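Local coordinates for protein acid phosphatase (Bacillus anthracis, PDB 2I33) that probably hydrolyses phosphate monoesters as a magnesium-dependent class C acid phosphatase of the HAD superfamily, at residues Ile107-Leu110 with Lys111-Ser115; Asp18-Leu21 with Met22-Trp26; Asp221-Gly224 with Ala225-Tyr229; Asp239-Arg242 with His243-Lys247. One frame throughout, in Å; residues are numbered along the deposited sequence. Where two conformers were deposited one is given.

Interaction 1. Residues Ile107-Leu110 with Lys111-Ser115; sequences IDFL and KYTES
T113 is tied to F109 twice: its hydroxyl OG1 donates to F109 O at 2.9 Å, and its own T113 N reaches the same F109 O at 2.8 Å. The amide comes in fairly straight, whereas OG1 stands above the carbonyl plane, 40° out of it. The hydroxyl bond follows from the T113 rotamer, which sets OG1 beside the backbone N and opposite the carbonyl carbon (chi1 -61°), turned back toward the preceding turn. There OG1 also lies over one face of the F109 ring, displaced toward the rim and 3.3 Å from F109 CZ. K111 N to I107 O, at 2.8 Å, and E114 N to L110 O, at 2.9 Å, continue the i to i+4 pattern. On the solvent side, K111 folds at chi2 and chi3 so that K111 NZ meets E114 OE1 at 2.9 Å in a salt bridge, nearly along the C-O axis. The aliphatic part of K111 lies alongside I107, pointing the same way, with I107 CG2 4.2 Å from K111 CG. Y112 leads off the helix to D49, to which its hydroxyl is hydrogen-bonded. The buried residues F109, L110 and T113 rest on strands 59-64 and 119-125, F109 and T113 on I62 and L110 on L64 and Y122. The arrangement is that of an amphipathic alpha-helix covering the parallel sheet of a Rossmann-like HAD domain.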
loop_
_atom_site.group_PDB
_atom_site.type_symbol
_atom_site.label_atom_id
_atom_site.label_comp_id
_atom_site.label_asym_id
_atom_site.label_seq_id
_atom_site.Cartn_x
_atom_site.Cartn_y
_atom_site.Cartn_z
ATOM N N ILE A 107 8.180 -5.896 14.513
ATOM C CA ILE A 107 8.795 -6.488 15.688
ATOM C C ILE A 107 7.946 -6.237 16.932
ATOM O O ILE A 107 7.688 -7.156 17.710
ATOM C CB ILE A 107 10.247 -6.026 15.881
ATOM C CG1 ILE A 107 11.100 -6.419 14.657
ATOM C CG2 ILE A 107 10.821 -6.604 17.166
ATOM C CD1 ILE A 107 11.091 -7.877 14.365
ATOM N N ASP A 108 7.443 -5.021 17.094
ATOM C CA ASP A 108 6.643 -4.746 18.289
ATOM C C ASP A 108 5.369 -5.560 18.280
ATOM O O ASP A 108 4.937 -6.051 19.317
ATOM C CB ASP A 108 6.327 -3.266 18.427
ATOM C CG ASP A 108 7.520 -2.456 18.882
ATOM O OD1 ASP A 108 8.497 -3.027 19.433
ATOM O OD2 ASP A 108 7.454 -1.214 18.716
ATOM N N PHE A 109 4.784 -5.729 17.096
ATOM C CA PHE A 109 3.569 -6.511 17.000
ATOM C C PHE A 109 3.869 -7.961 17.317
ATOM O O PHE A 109 3.132 -8.641 18.053
ATOM C CB PHE A 109 2.917 -6.398 15.628
ATOM C CG PHE A 109 1.862 -7.423 15.403
ATOM C CD1 PHE A 109 0.637 -7.358 16.050
ATOM C CD2 PHE A 109 2.117 -8.519 14.587
ATOM C CE1 PHE A 109 -0.296 -8.344 15.873
ATOM C CE2 PHE A 109 1.175 -9.536 14.437
ATOM C CZ PHE A 109 -0.027 -9.441 15.069
ATOM N N LEU A 110 4.988 -8.450 16.795
ATOM C CA LEU A 110 5.319 -9.829 17.055
ATOM C C LEU A 110 5.654 -10.072 18.543
ATOM O O LEU A 110 5.270 -11.085 19.109
ATOM C CB LEU A 110 6.499 -10.273 16.197
ATOM C CG LEU A 110 6.204 -10.277 14.699
ATOM C CD1 LEU A 110 7.480 -10.419 13.917
ATOM C CD2 LEU A 110 5.226 -11.380 14.365
ATOM N N LYS A 111 6.369 -9.144 19.178
ATOM C CA LYS A 111 6.633 -9.252 20.589
ATOM C C LYS A 111 5.343 -9.178 21.403
ATOM O O LYS A 111 5.225 -9.861 22.419
ATOM C CB LYS A 111 7.618 -8.186 21.054
ATOM C CG LYS A 111 9.010 -8.342 20.472
ATOM C CD LYS A 111 9.699 -9.623 20.839
ATOM C CE LYS A 111 10.234 -9.614 22.255
ATOM N NZ LYS A 111 10.747 -10.959 22.610
ATOM N N TYR A 112 4.383 -8.358 20.959
ATOM C CA TYR A 112 3.080 -8.314 21.625
ATOM C C TYR A 112 2.356 -9.648 21.536
ATOM O O TYR A 112 1.866 -10.204 22.517
ATOM C CB TYR A 112 2.208 -7.250 21.014
ATOM C CG TYR A 112 0.842 -7.180 21.642
ATOM C CD1 TYR A 112 0.646 -6.538 22.858
ATOM C CD2 TYR A 112 -0.265 -7.743 21.013
ATOM C CE1 TYR A 112 -0.609 -6.474 23.435
ATOM C CE2 TYR A 112 -1.517 -7.681 21.598
ATOM C CZ TYR A 112 -1.685 -7.034 22.790
ATOM O OH TYR A 112 -2.941 -6.951 23.384
ATOM N N THR A 113 2.323 -10.161 20.318
ATOM C CA THR A 113 1.732 -11.452 20.039
ATOM C C THR A 113 2.337 -12.521 20.943
ATOM O O THR A 113 1.608 -13.294 21.584
ATOM C CB THR A 113 1.913 -11.781 18.557
ATOM O OG1 THR A 113 1.241 -10.794 17.764
ATOM C CG2 THR A 113 1.337 -13.128 18.263
ATOM N N GLU A 114 3.663 -12.545 21.023
ATOM C CA GLU A 114 4.370 -13.487 21.900
ATOM C C GLU A 114 3.986 -13.301 23.381
ATOM O O GLU A 114 3.857 -14.287 24.153
ATOM C CB GLU A 114 5.874 -13.317 21.738
ATOM C CG GLU A 114 6.675 -14.258 22.624
ATOM C CD GLU A 114 8.155 -14.146 22.397
ATOM O OE1 GLU A 114 8.667 -13.000 22.364
ATOM O OE2 GLU A 114 8.795 -15.211 22.244
ATOM N N SER A 115 3.784 -12.052 23.784
ATOM C CA SER A 115 3.429 -11.757 25.177
ATOM C C SER A 115 2.043 -12.293 25.526
ATOM O O SER A 115 1.746 -12.494 26.696
ATOM C CB SER A 115 3.485 -10.270 25.486
ATOM O OG SER A 115 2.312 -9.610 25.061
#

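Interaction 2. Residues Asp18-Leu21 with Met22-Trp26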
loop_
_atom_site.group_PDB
_atom_site.type_symbol
_atom_site.label_atom_id
_atom_site.label_comp_id
_atom_site.label_asym_id
_atom_site.label_seq_id
_atom_site.Cartn_x
_atom_site.Cartn_y
_atom_site.Cartn_z
ATOM N N ASP A 18 14.766 -0.615 -14.993
ATOM C CA ASP A 18 14.514 0.812 -14.862
ATOM C C ASP A 18 13.032 1.033 -14.604
ATOM O O ASP A 18 12.649 1.985 -13.935
ATOM C CB ASP A 18 14.921 1.585 -16.122
ATOM C CG ASP A 18 16.433 1.861 -16.201
ATOM O OD1 ASP A 18 17.154 1.558 -15.220
ATOM O OD2 ASP A 18 16.851 2.428 -17.234
ATOM N N GLN A 19 12.203 0.146 -15.132
ATOM C CA GLN A 19 10.754 0.277 -14.936
ATOM C C GLN A 19 10.291 0.094 -13.494
ATOM O O GLN A 19 9.146 0.459 -13.147
ATOM C CB GLN A 19 10.032 -0.687 -15.879
ATOM C CG GLN A 19 10.284 -0.354 -17.336
ATOM C CD GLN A 19 9.655 -1.344 -18.276
ATOM O OE1 GLN A 19 8.925 -2.220 -17.840
ATOM N NE2 GLN A 19 9.894 -1.186 -19.576
ATOM N N GLN A 20 11.175 -0.455 -12.649
ATOM C CA GLN A 20 10.954 -0.722 -11.209
ATOM C C GLN A 20 11.258 0.485 -10.339
ATOM O O GLN A 20 10.958 0.495 -9.130
ATOM C CB GLN A 20 11.957 -1.770 -10.686
ATOM C CG GLN A 20 12.152 -3.033 -11.483
ATOM C CD GLN A 20 13.200 -3.955 -10.853
ATOM O OE1 GLN A 20 13.806 -3.638 -9.806
ATOM N NE2 GLN A 20 13.424 -5.105 -11.486
ATOM N N LEU A 21 11.943 1.453 -10.918
ATOM C CA LEU A 21 12.614 2.447 -10.112
ATOM C C LEU A 21 11.685 3.181 -9.163
ATOM O O LEU A 21 11.947 3.214 -7.959
ATOM C CB LEU A 21 13.395 3.411 -10.974
ATOM C CG LEU A 21 14.533 4.069 -10.211
ATOM C CD1 LEU A 21 15.608 4.581 -11.171
ATOM C CD2 LEU A 21 14.022 5.166 -9.336
ATOM N N MET A 22 10.583 3.726 -9.666
ATOM C CA MET A 22 9.673 4.465 -8.788
ATOM C C MET A 22 9.052 3.580 -7.708
ATOM O O MET A 22 8.947 3.969 -6.546
ATOM C CB MET A 22 8.577 5.113 -9.614
ATOM C CG MET A 22 9.080 6.274 -10.362
ATOM S SD MET A 22 9.632 7.597 -9.265
ATOM C CE MET A 22 8.080 8.419 -8.956
ATOM N N ALA A 23 8.636 2.382 -8.090
ATOM C CA ALA A 23 8.095 1.450 -7.097
ATOM C C ALA A 23 9.109 1.203 -5.972
ATOM O O ALA A 23 8.756 1.216 -4.782
ATOM C CB ALA A 23 7.730 0.170 -7.739
ATOM N N ASP A 24 10.360 0.981 -6.362
ATOM C CA ASP A 24 11.428 0.686 -5.397
ATOM C C ASP A 24 11.714 1.889 -4.536
ATOM O O ASP A 24 11.887 1.777 -3.318
ATOM C CB ASP A 24 12.721 0.322 -6.124
ATOM C CG ASP A 24 12.670 -1.015 -6.803
ATOM O OD1 ASP A 24 11.681 -1.762 -6.642
ATOM O OD2 ASP A 24 13.648 -1.324 -7.521
ATOM N N LEU A 25 11.734 3.041 -5.173
ATOM C CA LEU A 25 12.044 4.285 -4.493
ATOM C C LEU A 25 10.954 4.606 -3.461
ATOM O O LEU A 25 11.237 4.991 -2.342
ATOM C CB LEU A 25 12.148 5.386 -5.529
ATOM C CG LEU A 25 12.622 6.730 -5.021
ATOM C CD1 LEU A 25 14.009 6.662 -4.410
ATOM C CD2 LEU A 25 12.609 7.638 -6.185
ATOM N N TRP A 26 9.697 4.411 -3.847
ATOM C CA TRP A 26 8.582 4.570 -2.914
ATOM C C TRP A 26 8.762 3.627 -1.721
ATOM O O TRP A 26 8.626 3.986 -0.553
ATOM C CB TRP A 26 7.245 4.225 -3.594
ATOM C CG TRP A 26 6.062 4.401 -2.717
ATOM C CD1 TRP A 26 5.416 5.570 -2.409
ATOM C CD2 TRP A 26 5.362 3.370 -2.022
ATOM N NE1 TRP A 26 4.361 5.320 -1.563
ATOM C CE2 TRP A 26 4.300 3.973 -1.328
ATOM C CE3 TRP A 26 5.534 1.996 -1.921
ATOM C CZ2 TRP A 26 3.417 3.265 -0.559
ATOM C CZ3 TRP A 26 4.641 1.279 -1.163
ATOM C CH2 TRP A 26 3.607 1.921 -0.457
HETATM O O HOH W 1 7.997 1.786 -11.110
#
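L21, Q20 and D24 carry the entry into helix 21-29. L21 O accepts from L25 N at 2.8 Å, nearly in line with the carbonyl, and one turn apart the two leucines approach through their methyl groups, L21 CD2 lying 4.2 Å from L25 CD2. Both have CG set opposite the backbone N, which sends the two branched ends out on the same side of the helix. That side faces the second subunit: L21 packs on H243 and L25 on L226 of that chain. Q20 supplies the preceding bond, with D24 N 2.9 Å from Q20 O at a C=O...donor angle of 171°. Over this carbonyl the D24 side chain turns back toward the start of the helix, CG beside its own backbone N (chi1 -71°), which brings D24 OD2 to 3.6 Å from Q20 CB. V81 of helix 74-83 packs against both side chains. A water enters where the regular bonding has yet to begin: it donates to Q19 O at 2.7 Å and accepts from A23 N at 3.1 Å, spanning one i to i+4 position. Chemically, then, two direct backbone bonds and one water bridge join 18-21 to 22-26, while the leucines give the turn an apolar side toward the other subunit; for the buried D24 carboxylate the nearby helix start may favour the negative charge, whereas Q20 O, 3.3 Å from D24 CG, would act the other way.

Interaction 3. Residues Asp221-Gly224 with Ala225-Tyr229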
loop_
_atom_site.group_PDB
_atom_site.type_symbol
_atom_site.label_atom_id
_atom_site.label_comp_id
_atom_site.label_asym_id
_atom_site.label_seq_id
_atom_site.Cartn_x
_atom_site.Cartn_y
_atom_site.Cartn_z
ATOM N N ASP A 221 3.193 -11.691 -7.099
ATOM C CA ASP A 221 2.247 -12.399 -7.953
ATOM C C ASP A 221 1.428 -11.488 -8.858
ATOM O O ASP A 221 0.977 -11.910 -9.909
ATOM C CB ASP A 221 1.297 -13.266 -7.134
ATOM C CG ASP A 221 1.943 -14.546 -6.658
ATOM O OD1 ASP A 221 3.189 -14.670 -6.708
ATOM O OD2 ASP A 221 1.187 -15.427 -6.204
ATOM N N TRP A 222 1.278 -10.220 -8.491
ATOM C CA TRP A 222 0.583 -9.290 -9.364
ATOM C C TRP A 222 1.323 -9.193 -10.702
ATOM O O TRP A 222 0.702 -9.081 -11.751
ATOM C CB TRP A 222 0.463 -7.917 -8.708
ATOM C CG TRP A 222 1.736 -7.230 -8.504
ATOM C CD1 TRP A 222 2.525 -7.264 -7.392
ATOM C CD2 TRP A 222 2.369 -6.342 -9.414
ATOM N NE1 TRP A 222 3.620 -6.455 -7.566
ATOM C CE2 TRP A 222 3.546 -5.875 -8.805
ATOM C CE3 TRP A 222 2.044 -5.888 -10.689
ATOM C CZ2 TRP A 222 4.390 -4.966 -9.433
ATOM C CZ3 TRP A 222 2.896 -4.992 -11.314
ATOM C CH2 TRP A 222 4.056 -4.566 -10.699
ATOM N N GLU A 223 2.652 -9.271 -10.642
ATOM C CA GLU A 223 3.462 -9.245 -11.831
ATOM C C GLU A 223 3.495 -10.615 -12.496
ATOM O O GLU A 223 3.318 -10.725 -13.685
ATOM C CB GLU A 223 4.897 -8.806 -11.540
ATOM C CG GLU A 223 5.758 -8.767 -12.806
ATOM C CD GLU A 223 7.230 -8.480 -12.567
ATOM O OE1 GLU A 223 7.637 -8.403 -11.398
ATOM O OE2 GLU A 223 7.959 -8.354 -13.579
ATOM N N GLY A 224 3.737 -11.646 -11.696
ATOM C CA GLY A 224 3.756 -13.011 -12.207
ATOM C C GLY A 224 2.477 -13.323 -12.971
ATOM O O GLY A 224 2.523 -13.934 -14.050
ATOM N N ALA A 225 1.343 -12.868 -12.430
ATOM C CA ALA A 225 0.044 -13.097 -13.081
ATOM C C ALA A 225 0.001 -12.538 -14.495
ATOM O O ALA A 225 -0.619 -13.130 -15.357
ATOM C CB ALA A 225 -1.111 -12.537 -12.270
ATOM N N LEU A 226 0.645 -11.397 -14.727
ATOM C CA LEU A 226 0.699 -10.819 -16.071
ATOM C C LEU A 226 1.452 -11.698 -17.064
ATOM O O LEU A 226 1.190 -11.643 -18.256
ATOM C CB LEU A 226 1.346 -9.437 -16.035
ATOM C CG LEU A 226 0.545 -8.409 -15.238
ATOM C CD1 LEU A 226 1.449 -7.258 -14.965
ATOM C CD2 LEU A 226 -0.691 -7.958 -15.976
ATOM N N TYR A 227 2.397 -12.480 -16.551
ATOM C CA TYR A 227 3.215 -13.354 -17.374
ATOM C C TYR A 227 2.669 -14.761 -17.386
ATOM O O TYR A 227 3.364 -15.673 -17.818
ATOM C CB TYR A 227 4.663 -13.416 -16.853
ATOM C CG TYR A 227 5.313 -12.086 -16.635
ATOM C CD1 TYR A 227 5.019 -10.999 -17.447
ATOM C CD2 TYR A 227 6.285 -11.934 -15.669
ATOM C CE1 TYR A 227 5.630 -9.770 -17.240
ATOM C CE2 TYR A 227 6.894 -10.724 -15.450
ATOM C CZ TYR A 227 6.565 -9.645 -16.232
ATOM O OH TYR A 227 7.163 -8.435 -15.990
ATOM N N ASP A 228 1.444 -14.948 -16.896
ATOM C CA ASP A 228 0.902 -16.293 -16.655
ATOM C C ASP A 228 1.880 -17.103 -15.820
ATOM O O ASP A 228 2.068 -18.292 -16.046
ATOM C CB ASP A 228 0.622 -17.008 -17.966
ATOM C CG ASP A 228 -0.276 -16.216 -18.872
ATOM O OD1 ASP A 228 -1.334 -15.760 -18.384
ATOM O OD2 ASP A 228 0.061 -16.072 -20.068
ATOM N N TYR A 229 2.554 -16.425 -14.897
ATOM C CA TYR A 229 3.527 -17.043 -14.008
ATOM C C TYR A 229 4.738 -17.672 -14.714
ATOM O O TYR A 229 5.416 -18.536 -14.152
ATOM C CB TYR A 229 2.816 -18.029 -13.086
ATOM C CG TYR A 229 1.733 -17.315 -12.287
ATOM C CD1 TYR A 229 2.045 -16.520 -11.185
ATOM C CD2 TYR A 229 0.404 -17.394 -12.684
ATOM C CE1 TYR A 229 1.045 -15.861 -10.472
ATOM C CE2 TYR A 229 -0.595 -16.739 -11.980
ATOM C CZ TYR A 229 -0.276 -15.971 -10.882
ATOM O OH TYR A 229 -1.291 -15.335 -10.199
#
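Y227 and E223 meet through their polar ends, Y227 OH donating to E223 OE2 at 2.5 Å, a short bond on the anti lone pair of the carboxylate. E223 has CG opposite its backbone N (chi1 -180°) and is extended beyond it, reaching to the Y227 hydroxyl. Y227 bends back to meet it, with CG beside its backbone N (chi1 -52°), and the ring thereby lies with one face over E223 O, centred on it. Ring and carboxylate planes are 67° apart, and E223 CG touches the ring side at Y227 CE2, 3.5 Å away. R242 binds both polar ends, through a salt bridge to E223 and a hydrogen bond to Y227. Here helix 221-226 stops in a Schellman motif: D228 is the C-prime residue with positive phi, Y229 N reaches back to G224 O at 2.6 Å, and D228 N to A225 O at 3.2 Å. G224 O also accepts from Y227 N at 2.9 Å, the two amides coming from opposite faces of the carbonyl plane. The side chain of Y229, whose amide closes the motif, folds over the backbone: G224 C lies under one ring face, toward the rim, 3.7 Å from Y229 CD1, with A225 CA beneath the same face. The D221 and Y229 side chains cross at about a right angle, with D221 CG 4.1 Å from Y229 CE1. The polar ends of this pair are held elsewhere, D221 by S183 and Y229 by K191 O.

Interaction 4. Residues Asp239-Arg242 with His243-Lys247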
loop_
_atom_site.group_PDB
_atom_site.type_symbol
_atom_site.label_atom_id
_atom_site.label_comp_id
_atom_site.label_asym_id
_atom_site.label_seq_id
_atom_site.Cartn_x
_atom_site.Cartn_y
_atom_site.Cartn_z
ATOM N N ASP A 239 8.338 -6.744 -21.410
ATOM C CA ASP A 239 8.176 -5.317 -21.669
ATOM C C ASP A 239 6.855 -5.037 -22.402
ATOM O O ASP A 239 6.116 -4.124 -22.035
ATOM C CB ASP A 239 9.370 -4.797 -22.475
ATOM C CG ASP A 239 9.291 -3.316 -22.744
ATOM O OD1 ASP A 239 9.013 -2.559 -21.800
ATOM O OD2 ASP A 239 9.499 -2.912 -23.913
ATOM N N LYS A 240 6.550 -5.832 -23.421
ATOM C CA LYS A 240 5.298 -5.656 -24.147
ATOM C C LYS A 240 4.077 -5.928 -23.268
ATOM O O LYS A 240 3.074 -5.208 -23.338
ATOM C CB LYS A 240 5.252 -6.566 -25.369
ATOM C CG LYS A 240 3.955 -6.469 -26.145
ATOM C CD LYS A 240 4.016 -7.282 -27.419
ATOM C CE LYS A 240 2.673 -7.290 -28.152
ATOM N NZ LYS A 240 2.152 -5.908 -28.400
ATOM N N ILE A 241 4.159 -6.982 -22.463
ATOM C CA ILE A 241 3.076 -7.347 -21.563
ATOM C C ILE A 241 2.833 -6.231 -20.587
ATOM O O ILE A 241 1.693 -5.876 -20.315
ATOM C CB ILE A 241 3.387 -8.639 -20.793
ATOM C CG1 ILE A 241 3.382 -9.837 -21.763
ATOM C CG2 ILE A 241 2.392 -8.867 -19.683
ATOM C CD1 ILE A 241 3.899 -11.110 -21.148
ATOM N N ARG A 242 3.914 -5.708 -20.024
ATOM C CA ARG A 242 3.776 -4.637 -19.045
ATOM C C ARG A 242 3.050 -3.465 -19.690
ATOM O O ARG A 242 2.093 -2.958 -19.144
ATOM C CB ARG A 242 5.140 -4.205 -18.528
ATOM C CG ARG A 242 5.812 -5.233 -17.663
ATOM C CD ARG A 242 7.227 -4.789 -17.329
ATOM N NE ARG A 242 7.840 -5.646 -16.320
ATOM C CZ ARG A 242 8.949 -5.328 -15.650
ATOM N NH1 ARG A 242 9.580 -4.180 -15.879
ATOM N NH2 ARG A 242 9.438 -6.170 -14.754
ATOM N N HIS A 243 3.494 -3.061 -20.874
ATOM C CA HIS A 243 2.833 -1.951 -21.565
ATOM C C HIS A 243 1.381 -2.242 -21.946
ATOM O O HIS A 243 0.497 -1.391 -21.798
ATOM C CB HIS A 243 3.622 -1.559 -22.802
ATOM C CG HIS A 243 4.826 -0.733 -22.496
ATOM N ND1 HIS A 243 6.025 -1.286 -22.106
ATOM C CD2 HIS A 243 5.011 0.607 -22.504
ATOM C CE1 HIS A 243 6.907 -0.321 -21.915
ATOM N NE2 HIS A 243 6.317 0.836 -22.151
ATOM N N ASP A 244 1.141 -3.446 -22.443
ATOM C CA ASP A 244 -0.191 -3.845 -22.892
ATOM C C ASP A 244 -1.218 -3.938 -21.774
ATOM O O ASP A 244 -2.424 -3.913 -22.037
ATOM C CB ASP A 244 -0.121 -5.193 -23.598
ATOM C CG ASP A 244 0.500 -5.098 -24.979
ATOM O OD1 ASP A 244 0.794 -3.976 -25.456
ATOM O OD2 ASP A 244 0.696 -6.161 -25.592
ATOM N N ASN A 245 -0.749 -4.055 -20.537
ATOM C CA ASN A 245 -1.664 -4.164 -19.411
ATOM C C ASN A 245 -1.903 -2.864 -18.679
ATOM O O ASN A 245 -2.678 -2.821 -17.722
ATOM C CB ASN A 245 -1.225 -5.278 -18.461
ATOM C CG ASN A 245 -1.663 -6.631 -18.964
ATOM O OD1 ASN A 245 -2.762 -7.101 -18.637
ATOM N ND2 ASN A 245 -0.844 -7.238 -19.821
ATOM N N LEU A 246 -1.255 -1.796 -19.118
ATOM C CA LEU A 246 -1.647 -0.474 -18.638
ATOM C C LEU A 246 -2.992 -0.119 -19.282
ATOM O O LEU A 246 -3.248 -0.469 -20.428
ATOM C CB LEU A 246 -0.613 0.569 -19.027
ATOM C CG LEU A 246 0.769 0.431 -18.395
ATOM C CD1 LEU A 246 1.746 1.299 -19.165
ATOM C CD2 LEU A 246 0.724 0.824 -16.959
ATOM N N LYS A 247 -3.843 0.554 -18.520
ATOM C CA LYS A 247 -5.157 1.001 -18.980
ATOM C C LYS A 247 -5.012 2.501 -19.102
ATOM O O LYS A 247 -5.082 3.222 -18.113
ATOM C CB LYS A 247 -6.254 0.658 -17.963
ATOM C CG LYS A 247 -6.222 -0.774 -17.428
#
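H243 donates twice to D239 O, from H243 N at 3.1 Å and from the ring atom H243 ND1 at 2.8 Å, and the two donors approach from opposite faces of the carbonyl plane. The acceptor lies in the imidazole plane, so the ring meets it edge-on, and the D239 carboxylate stands 86° from that ring. D239 OD1 is in turn satisfied by the side-chain amide of Q19. One residue on, K240 O takes D244 N at 2.8 Å, and K240 NZ forms a salt bridge to D244 OD2 at 3.2 Å, on the syn lone pair. The lysine chain runs extended and then bends at chi4 (53°), bringing the ammonium group back to the carboxylate. Toward the end of helix 235-244 the backbone bonds weaken: the amide of N245 makes only weak ones, to I241 O and R242 O. The N245 side chain instead gives the stronger link here: N245 ND2 donates to I241 O at 2.9 Å, straight at 173°, with the acceptor near the amide plane. I241 and N245 run side by side, I241 CG2 lying 3.6 Å from N245 ND2. R242 leaves the helix extended, and NH1 of its buried guanidinium donates to the side-chain oxygen of Q19. Past the helix, L246 O receives K82 NZ of the second subunit, and K247 N donates to Q28 of that same chain.

Overall arrangement
Along the chain the order is interaction 2, 1, 3, 4. Interaction 1 lies apart, on helix 106-115 against the parallel sheet, its centre 33 Å from that of interaction 3 and 41 Å from that of interaction 4, on the opposite side of the chain's centre from both. The other three cluster: centres of interactions 3 and 4 are 12 Å apart, those of 2 and 4 16 Å. R242 joins them, its guanidinium bonded to Q19 of interaction 2 and to E223 and Y227 of interaction 3. All three touch the second subunit, so the chain's first helix and its last two, 221-226 and 235-244, come together at the dimer interface.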